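Local structure of putative lipoprotein (Bacteroides fragilis, 3NQI) at residues Ile85-Val90 against Thr151-Thr156; Ala100-Leu105 against Ile217-Asn222; Val128-Lys133 against Thr188-Ala193; Asp157-Gly162 against Thr204-Gln209. The protein is of unknown function but, as a putative lipoprotein of a Bacteroides species, is probably tethered to the cell envelope, with lipid binding suggested and not established. All coordinates share one frame; numbering follows the deposited sequence. Where two conformers were deposited one is given.

Interaction 1 of 4, residues Ile85-Val90 against Thr151-Thr156; sequences ITTPKV and TLVCYT
I85 and T87 each use N and O on 151-156, the strands running parallel. I85 N donates to L152 O at 2.8 Å, and C154 N returns a practically straight bond to I85 O. One step on, T87 N reaches C154 O, and T156 N closes the ladder on T87 O at 2.8 Å, tilted 26° from that carbonyl's plane where the strand gives way to a turn. T86 sends no N-H across; its CA-H leans on C154 O instead. The side chains of I85, T87, V153 and Y155 share one face of the pair. T87 holds OG1 anti to its own N (chi1 -174°), which aims the hydroxyl at S93 O and lays CG2 against the Y155 ring, 3.5 Å from Y155 CD1. Beyond the turn at P88 the chain comes back over the ring: V90 CG2 sits on one face, 4.0 Å from the ring centroid, a CH-pi contact, while V153 CG1 lies against the opposite face, toward the rim. Y155 OH bonds D95 OD1 and R171 NE. On the other face of the strands, T156 CG2 packs against T86 CB at 3.8 Å. The chemistry implies a parallel strand end fixed by backbone bonds, with an aromatic ring gripped on both faces and its hydroxyl tied between an acid and an arginine.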
loop_
_atom_site.group_PDB
_atom_site.type_symbol
_atom_site.label_atom_id
_atom_site.label_comp_id
_atom_site.label_asym_id
_atom_site.label_seq_id
_atom_site.Cartn_x
_atom_site.Cartn_y
_atom_site.Cartn_z
ATOM N N ILE A 85 9.139 1.309 7.740
ATOM C CA ILE A 85 10.269 1.600 8.578
ATOM C C ILE A 85 10.716 0.417 9.473
ATOM O O ILE A 85 9.954 -0.547 9.693
ATOM C CB ILE A 85 10.030 2.835 9.451
ATOM C CG1 ILE A 85 8.927 2.599 10.442
ATOM C CG2 ILE A 85 9.731 4.133 8.621
ATOM C CD1 ILE A 85 9.355 3.011 11.804
ATOM N N THR A 86 11.966 0.483 9.963
ATOM C CA THR A 86 12.433 -0.423 10.981
ATOM C C THR A 86 12.707 0.446 12.175
ATOM O O THR A 86 13.121 1.570 12.028
ATOM C CB THR A 86 13.757 -1.100 10.597
ATOM O OG1 THR A 86 14.703 -0.091 10.235
ATOM C CG2 THR A 86 13.556 -2.024 9.403
ATOM N N THR A 87 12.408 -0.062 13.345
ATOM C CA THR A 87 12.802 0.588 14.580
ATOM C C THR A 87 12.976 -0.590 15.565
ATOM O O THR A 87 12.430 -1.642 15.333
ATOM C CB THR A 87 11.753 1.597 15.029
ATOM O OG1 THR A 87 12.244 2.301 16.164
ATOM C CG2 THR A 87 10.413 0.886 15.393
ATOM N N PRO A 88 13.777 -0.432 16.606
ATOM C CA PRO A 88 14.051 -1.624 17.431
ATOM C C PRO A 88 12.856 -2.181 18.182
ATOM O O PRO A 88 12.693 -3.375 18.244
ATOM C CB PRO A 88 15.100 -1.119 18.425
ATOM C CG PRO A 88 15.738 0.008 17.739
ATOM C CD PRO A 88 14.672 0.680 16.958
ATOM N N LYS A 89 12.038 -1.307 18.752
ATOM C CA LYS A 89 10.873 -1.716 19.534
ATOM C C LYS A 89 9.836 -0.587 19.645
ATOM O O LYS A 89 10.102 0.538 19.251
ATOM C CB LYS A 89 11.332 -2.131 20.921
ATOM C CG LYS A 89 12.026 -1.018 21.724
ATOM C CD LYS A 89 12.518 -1.506 23.110
ATOM C CE LYS A 89 13.160 -0.361 23.857
ATOM N NZ LYS A 89 13.528 -0.757 25.236
ATOM N N VAL A 90 8.680 -0.873 20.230
ATOM C CA VAL A 90 7.643 0.145 20.370
ATOM C C VAL A 90 8.157 1.317 21.212
ATOM O O VAL A 90 8.789 1.112 22.232
ATOM C CB VAL A 90 6.362 -0.441 20.973
ATOM C CG1 VAL A 90 5.373 0.670 21.316
ATOM C CG2 VAL A 90 5.754 -1.482 20.003
ATOM N N THR A 151 1.488 3.353 7.876
ATOM C CA THR A 151 2.908 3.049 7.958
ATOM C C THR A 151 3.137 1.619 8.380
ATOM O O THR A 151 2.560 1.178 9.415
ATOM C CB THR A 151 3.548 3.964 8.990
ATOM O OG1 THR A 151 3.353 5.291 8.575
ATOM C CG2 THR A 151 5.075 3.707 9.169
ATOM N N LEU A 152 3.955 0.881 7.621
ATOM C CA LEU A 152 4.362 -0.483 8.059
ATOM C C LEU A 152 5.614 -0.398 8.895
ATOM O O LEU A 152 6.625 0.211 8.461
ATOM C CB LEU A 152 4.584 -1.442 6.922
ATOM C CG LEU A 152 3.344 -1.923 6.233
ATOM C CD1 LEU A 152 3.815 -2.822 5.061
ATOM C CD2 LEU A 152 2.364 -2.686 7.245
ATOM N N VAL A 153 5.571 -1.024 10.077
ATOM C CA VAL A 153 6.703 -0.998 11.001
ATOM C C VAL A 153 7.194 -2.435 11.276
ATOM O O VAL A 153 6.416 -3.337 11.622
ATOM C CB VAL A 153 6.356 -0.234 12.315
ATOM C CG1 VAL A 153 7.624 -0.015 13.255
ATOM C CG2 VAL A 153 5.657 1.140 12.008
ATOM N N CYS A 154 8.483 -2.625 11.080
ATOM C CA CYS A 154 9.226 -3.808 11.514
ATOM C C CYS A 154 9.977 -3.463 12.804
ATOM O O CYS A 154 10.837 -2.547 12.836
ATOM C CB CYS A 154 10.224 -4.188 10.451
ATOM S SG CYS A 154 11.101 -5.703 10.875
ATOM N N TYR A 155 9.631 -4.144 13.886
ATOM C CA TYR A 155 10.337 -3.972 15.177
ATOM C C TYR A 155 11.492 -4.958 15.186
ATOM O O TYR A 155 11.319 -6.154 15.379
ATOM C CB TYR A 155 9.416 -4.152 16.399
ATOM C CG TYR A 155 8.314 -3.118 16.394
ATOM C CD1 TYR A 155 8.579 -1.788 16.705
ATOM C CD2 TYR A 155 7.042 -3.454 16.008
ATOM C CE1 TYR A 155 7.584 -0.832 16.660
ATOM C CE2 TYR A 155 6.035 -2.516 15.954
ATOM C CZ TYR A 155 6.293 -1.214 16.275
ATOM O OH TYR A 155 5.299 -0.274 16.169
ATOM N N THR A 156 12.693 -4.452 14.989
ATOM C CA THR A 156 13.799 -5.366 14.736
ATOM C C THR A 156 14.271 -6.188 15.952
ATOM O O THR A 156 14.817 -7.264 15.763
ATOM C CB THR A 156 14.937 -4.625 14.083
ATOM O OG1 THR A 156 15.339 -3.553 14.943
ATOM C CG2 THR A 156 14.480 -4.101 12.735
#

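Interaction 2 of 4, residues Ala100-Leu105 against Ile217-Asn222; sequences APVGSL and IVAQQN
Q220 O is held by two donors: V102 N at 3.1 Å, lying in the carbonyl plane, and a water at 2.7 Å that also donates to A100 O. The loop thus hangs on the strand end both directly and through solvent. V102 O then takes N222 N at 2.8 Å, so V102 is bonded through its N and its O to the residues flanking Q221. This is a single beta bridge, V102 to Q221, in which the loop before strand 107-109 lies against the end of strand 214-221. On the loop's far side G103 and S104 both face L129 of strand 123-132, a classic beta bulge, so the loop links the two strands. With chi1 -57°, V102 CG1 is anti to the carbonyl carbon and CG2 falls between N and C, 3.5 Å from Q221 CB, the side chains crossing obliquely. P101 lies alongside N222, its CB 3.7 Å from N222 CB. Q221 stretches its amide past G103 and S104, where OE1 bonds Y238 OH; that same hydroxyl is bonded to L105 N. Further back along the strand, L105 CD1 rests on I217 CG2 at 3.7 Å, the two side chains crossing at about a right angle, and touches A219 CB.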
loop_
_atom_site.group_PDB
_atom_site.type_symbol
_atom_site.label_atom_id
_atom_site.label_comp_id
_atom_site.label_asym_id
_atom_site.label_seq_id
_atom_site.Cartn_x
_atom_site.Cartn_y
_atom_site.Cartn_z
ATOM N N ALA A 100 -6.589 4.887 14.859
ATOM C CA ALA A 100 -7.828 4.588 14.162
ATOM C C ALA A 100 -7.769 3.182 13.658
ATOM O O ALA A 100 -6.691 2.689 13.360
ATOM C CB ALA A 100 -8.111 5.573 13.013
ATOM N N PRO A 101 -8.932 2.512 13.589
ATOM C CA PRO A 101 -9.007 1.220 13.003
ATOM C C PRO A 101 -9.343 1.297 11.502
ATOM O O PRO A 101 -10.187 2.128 11.099
ATOM C CB PRO A 101 -10.186 0.602 13.738
ATOM C CG PRO A 101 -11.123 1.765 13.967
ATOM C CD PRO A 101 -10.255 2.950 14.118
ATOM N N VAL A 102 -8.758 0.380 10.717
ATOM C CA VAL A 102 -9.195 0.159 9.344
ATOM C C VAL A 102 -10.479 -0.644 9.374
ATOM O O VAL A 102 -10.852 -1.261 10.401
ATOM C CB VAL A 102 -8.095 -0.563 8.471
ATOM C CG1 VAL A 102 -6.774 0.243 8.486
ATOM C CG2 VAL A 102 -7.854 -1.977 8.961
ATOM N N GLY A 103 -11.170 -0.629 8.242
ATOM C CA GLY A 103 -12.311 -1.471 8.036
ATOM C C GLY A 103 -11.814 -2.856 7.720
ATOM O O GLY A 103 -12.294 -3.823 8.287
ATOM N N SER A 104 -10.892 -2.944 6.747
ATOM C CA SER A 104 -10.235 -4.203 6.383
ATOM C C SER A 104 -9.078 -3.897 5.447
ATOM O O SER A 104 -8.942 -2.776 4.961
ATOM C CB SER A 104 -11.198 -5.180 5.717
ATOM O OG SER A 104 -11.848 -4.593 4.610
ATOM N N LEU A 105 -8.198 -4.883 5.248
ATOM C CA LEU A 105 -7.121 -4.762 4.257
ATOM C C LEU A 105 -7.520 -5.640 3.072
ATOM O O LEU A 105 -6.730 -6.385 2.502
ATOM C CB LEU A 105 -5.758 -5.193 4.776
ATOM C CG LEU A 105 -5.266 -4.446 5.992
ATOM C CD1 LEU A 105 -3.796 -4.888 6.357
ATOM C CD2 LEU A 105 -5.378 -2.942 5.718
ATOM N N ILE A 217 1.204 -9.319 8.017
ATOM C CA ILE A 217 0.792 -7.916 8.232
ATOM C C ILE A 217 -0.242 -7.935 9.361
ATOM O O ILE A 217 -1.281 -8.558 9.262
ATOM C CB ILE A 217 0.156 -7.311 6.977
ATOM C CG1 ILE A 217 1.083 -7.442 5.728
ATOM C CG2 ILE A 217 -0.289 -5.841 7.229
ATOM C CD1 ILE A 217 2.350 -6.693 5.753
ATOM N N VAL A 218 0.051 -7.224 10.427
ATOM C CA VAL A 218 -0.774 -7.216 11.612
ATOM C C VAL A 218 -1.581 -5.882 11.635
ATOM O O VAL A 218 -0.973 -4.800 11.775
ATOM C CB VAL A 218 0.072 -7.317 12.910
ATOM C CG1 VAL A 218 -0.897 -7.442 14.138
ATOM C CG2 VAL A 218 1.028 -8.549 12.905
ATOM N N ALA A 219 -2.907 -5.949 11.521
ATOM C CA ALA A 219 -3.763 -4.728 11.522
ATOM C C ALA A 219 -4.796 -4.704 12.667
ATOM O O ALA A 219 -5.310 -5.763 13.055
ATOM C CB ALA A 219 -4.493 -4.612 10.175
ATOM N N GLN A 220 -5.084 -3.511 13.201
ATOM C CA GLN A 220 -6.263 -3.276 14.067
ATOM C C GLN A 220 -7.423 -2.829 13.194
ATOM O O GLN A 220 -7.349 -1.798 12.473
ATOM C CB GLN A 220 -5.979 -2.259 15.179
ATOM C CG GLN A 220 -4.961 -2.737 16.140
ATOM C CD GLN A 220 -4.752 -1.790 17.298
ATOM O OE1 GLN A 220 -5.337 -1.953 18.390
ATOM N NE2 GLN A 220 -3.889 -0.815 17.083
ATOM N N GLN A 221 -8.464 -3.661 13.158
ATOM C CA GLN A 221 -9.584 -3.363 12.307
ATOM C C GLN A 221 -10.893 -3.447 13.040
ATOM O O GLN A 221 -11.002 -4.091 14.077
ATOM C CB GLN A 221 -9.567 -4.227 11.051
ATOM C CG GLN A 221 -9.921 -5.593 11.212
ATOM C CD GLN A 221 -9.749 -6.375 9.905
ATOM O OE1 GLN A 221 -8.703 -6.297 9.263
ATOM N NE2 GLN A 221 -10.764 -7.138 9.528
ATOM N N ASN A 222 -11.882 -2.731 12.512
ATOM C CA ASN A 222 -13.205 -2.649 13.161
ATOM C C ASN A 222 -14.212 -2.517 12.028
ATOM O O ASN A 222 -14.174 -1.541 11.261
ATOM C CB ASN A 222 -13.210 -1.466 14.121
ATOM C CG ASN A 222 -14.572 -1.227 14.841
ATOM O OD1 ASN A 222 -15.669 -1.545 14.330
ATOM N ND2 ASN A 222 -14.484 -0.653 16.043
HETATM O O HOH W 1 -5.622 0.317 12.283
#

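Interaction 3 of 4, residues Val128-Lys133 against Thr188-Ala193; sequences VLYRVK and TSSFKA
Y130 places its ring between its own N and carbonyl carbon (chi1 65°), swinging it across toward strand 186-195, while S190 turns OG to the side of its backbone N (chi1 -54°) and meets it. Y130 OH and S190 OG lie 3.0 Å apart in a hydrogen bond whose donor is not fixed, with S190 OG at the ring edge near its plane. Over one ring face comes T188 CB, 4.2 Å from the centroid and nearly above it, a CH-pi contact; T188 CG2 leans toward the hydroxyl end. Beneath these side chains the backbones form an antiparallel ladder: V128 and S190 are one hydrogen-bonded pair, Y130 and T188 the next, and L129 with S189 the non-hydrogen-bonded pair between. V128 N to S190 O is the shortest rung, at 2.7 Å. L129 CD1 meets S189 CB at 3.9 Å on the other face. F150 meets the Y130 ring edge-to-face, and L145 of helix 138-145 touches both Y130 and T188. Y130 is thus fixed twice over, its ring by carbon packing and its hydroxyl by the serine, adding a polar link between side chains to the four backbone bonds between 128-133 and 188-193.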
loop_
_atom_site.group_PDB
_atom_site.type_symbol
_atom_site.label_atom_id
_atom_site.label_comp_id
_atom_site.label_asym_id
_atom_site.label_seq_id
_atom_site.Cartn_x
_atom_site.Cartn_y
_atom_site.Cartn_z
ATOM N N VAL A 128 -6.404 -0.957 1.326
ATOM C CA VAL A 128 -6.993 -0.507 2.547
ATOM C C VAL A 128 -8.474 -0.056 2.325
ATOM O O VAL A 128 -8.764 0.713 1.402
ATOM C CB VAL A 128 -6.155 0.622 3.242
ATOM C CG1 VAL A 128 -6.671 0.753 4.653
ATOM C CG2 VAL A 128 -4.696 0.247 3.244
ATOM N N LEU A 129 -9.393 -0.615 3.117
ATOM C CA LEU A 129 -10.814 -0.164 3.221
ATOM C C LEU A 129 -10.916 0.589 4.563
ATOM O O LEU A 129 -10.638 0.054 5.644
ATOM C CB LEU A 129 -11.786 -1.329 3.095
ATOM C CG LEU A 129 -13.271 -1.164 2.708
ATOM C CD1 LEU A 129 -13.443 -0.496 1.358
ATOM C CD2 LEU A 129 -13.929 -2.534 2.696
ATOM N N TYR A 130 -11.239 1.870 4.475
ATOM C CA TYR A 130 -11.231 2.713 5.642
ATOM C C TYR A 130 -12.288 3.828 5.609
ATOM O O TYR A 130 -13.014 3.968 4.646
ATOM C CB TYR A 130 -9.838 3.243 5.839
ATOM C CG TYR A 130 -9.281 4.159 4.778
ATOM C CD1 TYR A 130 -8.827 3.674 3.568
ATOM C CD2 TYR A 130 -9.160 5.526 5.005
ATOM C CE1 TYR A 130 -8.338 4.532 2.549
ATOM C CE2 TYR A 130 -8.636 6.388 4.018
ATOM C CZ TYR A 130 -8.208 5.884 2.811
ATOM O OH TYR A 130 -7.705 6.714 1.869
ATOM N N ARG A 131 -12.387 4.604 6.678
ATOM C CA ARG A 131 -13.464 5.583 6.809
ATOM C C ARG A 131 -12.913 6.988 6.788
ATOM O O ARG A 131 -11.990 7.289 7.531
ATOM C CB ARG A 131 -14.214 5.360 8.133
ATOM C CG ARG A 131 -15.119 4.113 8.142
ATOM C CD ARG A 131 -15.520 3.683 9.566
ATOM N NE ARG A 131 -14.413 2.944 10.122
ATOM C CZ ARG A 131 -14.365 1.630 10.303
ATOM N NH1 ARG A 131 -15.425 0.853 10.069
ATOM N NH2 ARG A 131 -13.220 1.107 10.748
ATOM N N VAL A 132 -13.486 7.850 5.952
ATOM C CA VAL A 132 -13.109 9.252 5.901
ATOM C C VAL A 132 -14.257 10.201 6.296
ATOM O O VAL A 132 -15.429 9.803 6.426
ATOM C CB VAL A 132 -12.542 9.612 4.501
ATOM C CG1 VAL A 132 -11.253 8.739 4.203
ATOM C CG2 VAL A 132 -13.574 9.434 3.391
ATOM N N LYS A 133 -13.908 11.475 6.490
ATOM C CA LYS A 133 -14.898 12.507 6.743
ATOM C C LYS A 133 -15.658 12.780 5.447
ATOM O O LYS A 133 -15.082 12.745 4.381
ATOM C CB LYS A 133 -14.201 13.768 7.210
ATOM C CG LYS A 133 -15.112 14.945 7.536
ATOM C CD LYS A 133 -14.276 16.109 8.082
ATOM C CE LYS A 133 -15.150 17.284 8.482
ATOM N NZ LYS A 133 -14.288 18.374 8.961
ATOM N N THR A 188 -14.094 4.408 1.987
ATOM C CA THR A 188 -13.075 4.725 0.979
ATOM C C THR A 188 -12.176 3.512 0.795
ATOM O O THR A 188 -11.904 2.821 1.782
ATOM C CB THR A 188 -12.173 5.859 1.487
ATOM O OG1 THR A 188 -13.002 6.950 1.850
ATOM C CG2 THR A 188 -11.129 6.320 0.440
ATOM N N SER A 189 -11.676 3.285 -0.423
ATOM C CA SER A 189 -10.700 2.231 -0.670
ATOM C C SER A 189 -9.460 2.864 -1.318
ATOM O O SER A 189 -9.560 3.848 -2.088
ATOM C CB SER A 189 -11.338 1.151 -1.541
ATOM O OG SER A 189 -11.813 1.744 -2.711
ATOM N N SER A 190 -8.291 2.377 -0.941
ATOM C CA SER A 190 -7.031 2.793 -1.552
ATOM C C SER A 190 -6.022 1.658 -1.544
ATOM O O SER A 190 -5.972 0.875 -0.592
ATOM C CB SER A 190 -6.389 3.945 -0.776
ATOM O OG SER A 190 -7.240 5.058 -0.579
ATOM N N PHE A 191 -5.165 1.599 -2.553
ATOM C CA PHE A 191 -3.978 0.749 -2.458
ATOM C C PHE A 191 -2.822 1.556 -1.876
ATOM O O PHE A 191 -2.714 2.746 -2.181
ATOM C CB PHE A 191 -3.558 0.254 -3.757
ATOM C CG PHE A 191 -4.469 -0.770 -4.320
ATOM C CD1 PHE A 191 -4.475 -2.044 -3.822
ATOM C CD2 PHE A 191 -5.276 -0.460 -5.370
ATOM C CE1 PHE A 191 -5.319 -3.015 -4.385
ATOM C CE2 PHE A 191 -6.123 -1.401 -5.906
ATOM C CZ PHE A 191 -6.115 -2.684 -5.421
ATOM N N LYS A 192 -2.003 0.914 -1.039
ATOM C CA LYS A 192 -0.764 1.539 -0.495
ATOM C C LYS A 192 0.384 0.578 -0.804
ATOM O O LYS A 192 0.329 -0.611 -0.469
ATOM C CB LYS A 192 -0.908 1.766 1.003
ATOM C CG LYS A 192 -2.029 2.759 1.355
ATOM C CD LYS A 192 -1.515 4.218 1.078
ATOM C CE LYS A 192 -2.577 5.221 1.056
ATOM N NZ LYS A 192 -1.944 6.479 0.548
ATOM N N ALA A 193 1.395 1.093 -1.490
ATOM C CA ALA A 193 2.547 0.308 -1.899
ATOM C C ALA A 193 3.781 0.670 -1.055
ATOM O O ALA A 193 4.054 1.865 -0.782
ATOM C CB ALA A 193 2.828 0.506 -3.409
#

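Interaction 4 of 4, residues Asp157-Gly162 against Thr204-Gln209; sequences DDIKSG and TLKSGQ
The C-terminal end of helix 197-207 finishes in an ST turn, and the loop between strands 148-155 and 165-174 docks against it at the protein surface. In that turn S207 OG accepts Q209 N at 3.0 Å; the same hydroxyl also bonds Y203 O, one turn back in the helix. G208, with positive phi, carries the chain out of the helix, and T204 OG1 donates to Q209 O, tying the exit back to the last turn. Two hydrogen bonds then reach the loop. G162 N donates to S207 O at 2.8 Å, on a lone pair in the carbonyl plane, so a carbonyl at the end of the helix finds its partner in the loop. G162 O in turn takes Q209 NE2 at 2.9 Å; the Q209 chain bends at chi2 (-88°) to bring its amide round, and although the acceptor lies in the amide plane, the donor stands 41° out of the carbonyl plane. Between these bonds and D157, I159 packs on the helix through CG2, 3.7 Å from K206 CB, the two side chains roughly perpendicular. K206 bends at chi2 and its tail runs off from I159. Its NZ and D157 OD1 are 5.9 Å apart, bridged by a water that donates to D157 OD1 at 2.9 Å and accepts a weak bond from K206 NZ at 3.4 Å.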
loop_
_atom_site.group_PDB
_atom_site.type_symbol
_atom_site.label_atom_id
_atom_site.label_comp_id
_atom_site.label_asym_id
_atom_site.label_seq_id
_atom_site.Cartn_x
_atom_site.Cartn_y
_atom_site.Cartn_z
ATOM N N ASP A 157 14.025 -5.718 17.180
ATOM C CA ASP A 157 14.309 -6.528 18.382
ATOM C C ASP A 157 13.556 -7.850 18.365
ATOM O O ASP A 157 13.982 -8.789 18.984
ATOM C CB ASP A 157 13.925 -5.806 19.687
ATOM C CG ASP A 157 14.918 -4.697 20.080
ATOM O OD1 ASP A 157 15.998 -4.578 19.435
ATOM O OD2 ASP A 157 14.605 -3.944 21.032
ATOM N N ASP A 158 12.438 -7.915 17.667
ATOM C CA ASP A 158 11.645 -9.141 17.636
ATOM C C ASP A 158 12.164 -10.195 16.685
ATOM O O ASP A 158 11.675 -11.348 16.710
ATOM C CB ASP A 158 10.186 -8.825 17.307
ATOM C CG ASP A 158 9.517 -7.956 18.381
ATOM O OD1 ASP A 158 10.071 -7.858 19.504
ATOM O OD2 ASP A 158 8.436 -7.385 18.114
ATOM N N ILE A 159 13.161 -9.844 15.875
ATOM C CA ILE A 159 13.700 -10.799 14.894
ATOM C C ILE A 159 14.782 -11.624 15.537
ATOM O O ILE A 159 15.830 -11.115 15.915
ATOM C CB ILE A 159 14.248 -10.123 13.634
ATOM C CG1 ILE A 159 13.235 -9.117 13.064
ATOM C CG2 ILE A 159 14.625 -11.196 12.591
ATOM C CD1 ILE A 159 13.835 -8.198 11.971
ATOM N N LYS A 160 14.539 -12.920 15.646
ATOM C CA LYS A 160 15.528 -13.822 16.203
ATOM C C LYS A 160 16.261 -14.660 15.152
ATOM O O LYS A 160 15.805 -14.844 14.045
ATOM C CB LYS A 160 14.856 -14.717 17.236
ATOM C CG LYS A 160 14.740 -14.041 18.642
ATOM C CD LYS A 160 13.632 -13.017 18.745
ATOM C CE LYS A 160 13.683 -12.172 20.063
ATOM N NZ LYS A 160 12.312 -11.707 20.537
ATOM N N SER A 161 17.398 -15.189 15.547
ATOM C CA SER A 161 18.203 -16.055 14.715
ATOM C C SER A 161 17.359 -17.218 14.190
ATOM O O SER A 161 16.664 -17.849 14.963
ATOM C CB SER A 161 19.360 -16.569 15.542
ATOM O OG SER A 161 20.240 -17.312 14.760
ATOM N N GLY A 162 17.391 -17.455 12.882
ATOM C CA GLY A 162 16.572 -18.485 12.219
ATOM C C GLY A 162 15.140 -18.140 11.794
ATOM O O GLY A 162 14.559 -18.869 10.985
ATOM N N THR A 204 17.316 -10.034 7.204
ATOM C CA THR A 204 18.421 -10.929 6.896
ATOM C C THR A 204 19.568 -10.845 7.892
ATOM O O THR A 204 20.134 -11.878 8.284
ATOM C CB THR A 204 18.942 -10.718 5.426
ATOM O OG1 THR A 204 17.956 -11.254 4.540
ATOM C CG2 THR A 204 20.288 -11.406 5.197
ATOM N N LEU A 205 19.960 -9.637 8.266
ATOM C CA LEU A 205 21.069 -9.485 9.191
ATOM C C LEU A 205 20.750 -10.067 10.577
ATOM O O LEU A 205 21.624 -10.669 11.174
ATOM C CB LEU A 205 21.508 -8.045 9.335
ATOM C CG LEU A 205 22.251 -7.513 8.116
ATOM C CD1 LEU A 205 22.343 -6.027 8.270
ATOM C CD2 LEU A 205 23.615 -8.158 7.931
ATOM N N LYS A 206 19.512 -9.936 11.047
ATOM C CA LYS A 206 19.144 -10.423 12.398
ATOM C C LYS A 206 18.781 -11.905 12.406
ATOM O O LYS A 206 19.066 -12.589 13.350
ATOM C CB LYS A 206 17.961 -9.634 12.957
ATOM C CG LYS A 206 18.088 -8.132 12.988
ATOM C CD LYS A 206 19.035 -7.619 14.022
ATOM C CE LYS A 206 18.781 -6.109 14.218
ATOM N NZ LYS A 206 19.835 -5.411 15.020
ATOM N N SER A 207 18.142 -12.406 11.348
ATOM C CA SER A 207 17.749 -13.800 11.282
ATOM C C SER A 207 18.807 -14.769 10.699
ATOM O O SER A 207 18.764 -15.988 10.965
ATOM C CB SER A 207 16.470 -13.941 10.465
ATOM O OG SER A 207 16.734 -13.687 9.100
ATOM N N GLY A 208 19.714 -14.239 9.875
ATOM C CA GLY A 208 20.649 -15.044 9.130
ATOM C C GLY A 208 20.010 -15.699 7.916
ATOM O O GLY A 208 20.671 -16.447 7.227
ATOM N N GLN A 209 18.730 -15.461 7.655
ATOM C CA GLN A 209 18.062 -16.078 6.514
ATOM C C GLN A 209 18.165 -15.175 5.266
ATOM O O GLN A 209 18.063 -13.967 5.390
ATOM C CB GLN A 209 16.604 -16.360 6.869
ATOM C CG GLN A 209 16.385 -17.311 8.049
ATOM C CD GLN A 209 16.340 -18.798 7.624
ATOM O OE1 GLN A 209 16.730 -19.146 6.546
ATOM N NE2 GLN A 209 15.844 -19.639 8.482
HETATM O O HOH W 2 17.052 -4.551 16.711
#

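How the interactions relate
Interactions 1 and 4 are neighbours, their centres about 14 Å apart, and P88 O probably bonds D157 N. The centres of interactions 2 and 3 lie about 11 Å apart, and L152 CD2 against I217 CG2 joins interactions 1 and 2. Interactions 3 and 4 lie on opposite sides of the chain's centre, about 32 Å between centres. Strand 78-87 of interaction 1 pairs with both 148-155 and 186-195, the latter in interaction 3; helix 197-207 of interaction 4 follows 186-195 and precedes strand 214-221 of interaction 2. Interaction 1 closes before 4 opens but alternates with 2 and 3, as 3 does with 4, and 2 spans both 3 and 4, so the middle and C-terminal parts of the chain are built into each other.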